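Local atomic coordinates of Slr0280 protein (Synechocystis sp., PDB entry 5H3K), a protein that is of unknown function but carries a phosphodiester glycosidase (NAGPA-type) domain, so it may act on sugar phosphodiesters. Residues L544-N549 with L590-P595. Sequence-based numbering, arbitrary orientation.
Sequences LVASHN and LLDRSP
The imidazole of His548 meets Asp592 and Arg593 along its edge. Asp592 OD2 lies in the ring plane beyond NE2, and Arg593 NH1 stands near that plane by CE1. The guanidinium of Arg593 stands steeply to the ring, the two planes 73° apart, so the ring points its edge at the guanidinium face. His548 CE1 sits over that face, 3.4 Å above the plane and shifted toward the rim.

The polar link is a hydrogen bond from His548 NE2 to Asp592 OD2, 2.8 Å long, with an angle of 156° at the hydrogen. It reaches OD2 on the anti side. Ring and carboxylate are nearly coplanar. Asp592 CG lies between the backbone N and the carbonyl carbon (chi1 63°), which turns the carboxylate toward the ring. Its other oxygen, OD1, accepts a hydrogen bond from the backbone N of Leu584.

At the other ring nitrogen, His548 ND1 is hydrogen-bonded to Ser530 OG. The imidazole is thus held at both nitrogens, which should fix its rotation. Arg593 NH1 bonds to the carbonyl oxygens of Thr582 and Gly579. These bonds probably help hold the guanidinium with its face toward CE1, with 3.5 Å between Arg593 NH1 and His548 CE1. A leucine in place of His548 would probably leave Asp592 OD2 and Ser530 OG without these partners.

Beside this bond, the methyl of Ala546 packs on the Asp592 side chain, CB to CB at 3.9 Å.

The His548-Asp592 pair is a histidine-carboxylate hydrogen bond within the phosphodiester glycosidase family region. It ties the residue just past strand 542-547 to the loop between strands 589-590 and 600-609.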
loop_
_atom_site.group_PDB
_atom_site.type_symbol
_atom_site.label_atom_id
_atom_site.label_comp_id
_atom_site.label_asym_id
_atom_site.label_seq_id
_atom_site.Cartn_x
_atom_site.Cartn_y
_atom_site.Cartn_z
ATOM N N LEU A 544 9.291 -0.354 4.999
ATOM C CA LEU A 544 7.881 -0.697 4.873
ATOM C C LEU A 544 7.831 -2.216 4.773
ATOM O O LEU A 544 8.563 -2.817 3.969
ATOM C CB LEU A 544 7.276 -0.053 3.627
ATOM C CG LEU A 544 7.485 1.455 3.456
ATOM C CD1 LEU A 544 6.755 1.944 2.212
ATOM C CD2 LEU A 544 6.997 2.227 4.670
ATOM N N VAL A 545 6.973 -2.846 5.574
ATOM C CA VAL A 545 6.986 -4.306 5.730
ATOM C C VAL A 545 5.601 -4.926 5.561
ATOM O O VAL A 545 4.637 -4.462 6.170
ATOM C CB VAL A 545 7.473 -4.680 7.153
ATOM C CG1 VAL A 545 7.563 -6.206 7.309
ATOM C CG2 VAL A 545 8.808 -4.018 7.454
ATOM N N ALA A 546 5.506 -5.966 4.735
ATOM C CA ALA A 546 4.270 -6.744 4.577
ATOM C C ALA A 546 4.581 -8.223 4.772
ATOM O O ALA A 546 5.465 -8.765 4.093
ATOM C CB ALA A 546 3.656 -6.520 3.175
ATOM N N SER A 547 3.862 -8.871 5.683
ATOM C CA SER A 547 4.020 -10.302 5.933
ATOM C C SER A 547 2.683 -11.010 5.794
ATOM O O SER A 547 1.630 -10.448 6.087
ATOM C CB SER A 547 4.609 -10.567 7.317
ATOM O OG SER A 547 3.685 -10.210 8.329
ATOM N N HIS A 548 2.711 -12.260 5.352
ATOM C CA HIS A 548 1.462 -13.018 5.278
ATOM C C HIS A 548 1.555 -14.304 6.088
ATOM O O HIS A 548 1.956 -14.251 7.252
ATOM C CB HIS A 548 1.025 -13.185 3.818
ATOM C CG HIS A 548 0.741 -11.868 3.149
ATOM N ND1 HIS A 548 -0.450 -11.200 3.323
ATOM C CD2 HIS A 548 1.508 -11.085 2.356
ATOM C CE1 HIS A 548 -0.415 -10.061 2.642
ATOM N NE2 HIS A 548 0.758 -9.966 2.049
ATOM N N ASN A 549 1.171 -15.444 5.525
ATOM C CA ASN A 549 1.199 -16.687 6.302
ATOM C C ASN A 549 2.606 -17.228 6.422
ATOM O O ASN A 549 3.400 -17.130 5.473
ATOM C CB ASN A 549 0.327 -17.762 5.642
ATOM C CG ASN A 549 -1.150 -17.432 5.709
ATOM O OD1 ASN A 549 -1.882 -17.979 6.531
ATOM N ND2 ASN A 549 -1.594 -16.531 4.844
ATOM N N LEU A 590 1.361 -4.294 -6.897
ATOM C CA LEU A 590 1.494 -4.959 -5.595
ATOM C C LEU A 590 2.629 -5.966 -5.596
ATOM O O LEU A 590 2.759 -6.769 -6.530
ATOM C CB LEU A 590 0.202 -5.686 -5.204
ATOM C CG LEU A 590 -1.032 -4.875 -4.831
ATOM C CD1 LEU A 590 -2.118 -5.820 -4.252
ATOM C CD2 LEU A 590 -0.682 -3.760 -3.856
ATOM N N LEU A 591 3.436 -5.945 -4.542
ATOM C CA LEU A 591 4.584 -6.844 -4.431
ATOM C C LEU A 591 4.265 -8.099 -3.639
ATOM O O LEU A 591 4.855 -9.153 -3.871
ATOM C CB LEU A 591 5.747 -6.134 -3.726
ATOM C CG LEU A 591 6.413 -4.936 -4.407
ATOM C CD1 LEU A 591 7.628 -4.500 -3.598
ATOM C CD2 LEU A 591 6.812 -5.318 -5.823
ATOM N N ASP A 592 3.332 -7.979 -2.702
ATOM C CA ASP A 592 3.204 -8.943 -1.609
ATOM C C ASP A 592 2.044 -9.921 -1.731
ATOM O O ASP A 592 2.022 -10.940 -1.034
ATOM C CB ASP A 592 3.029 -8.184 -0.292
ATOM C CG ASP A 592 1.750 -7.346 -0.275
ATOM O OD1 ASP A 592 1.588 -6.475 -1.165
ATOM O OD2 ASP A 592 0.903 -7.561 0.621
ATOM N N ARG A 593 1.054 -9.598 -2.567
ATOM C CA ARG A 593 -0.115 -10.458 -2.729
ATOM C C ARG A 593 -0.770 -10.156 -4.057
ATOM O O ARG A 593 -0.474 -9.132 -4.680
ATOM C CB ARG A 593 -1.128 -10.223 -1.590
ATOM C CG ARG A 593 -1.887 -8.885 -1.684
ATOM C CD ARG A 593 -2.530 -8.487 -0.353
ATOM N NE ARG A 593 -3.388 -9.546 0.165
ATOM C CZ ARG A 593 -3.855 -9.627 1.411
ATOM N NH1 ARG A 593 -3.586 -8.684 2.295
ATOM N NH2 ARG A 593 -4.612 -10.667 1.766
ATOM N N SER A 594 -1.667 -11.036 -4.496
ATOM C CA SER A 594 -2.420 -10.765 -5.721
ATOM C C SER A 594 -3.436 -9.662 -5.495
ATOM O O SER A 594 -4.093 -9.624 -4.448
ATOM C CB SER A 594 -3.143 -12.021 -6.208
ATOM O OG SER A 594 -2.205 -12.951 -6.710
ATOM N N PRO A 595 -3.578 -8.753 -6.476
ATOM C CA PRO A 595 -4.513 -7.626 -6.346
ATOM C C PRO A 595 -5.921 -8.050 -5.949
ATOM O O PRO A 595 -6.538 -7.328 -5.176
ATOM C CB PRO A 595 -4.512 -7.011 -7.748
ATOM C CG PRO A 595 -3.103 -7.278 -8.243
ATOM C CD PRO A 595 -2.796 -8.679 -7.724
#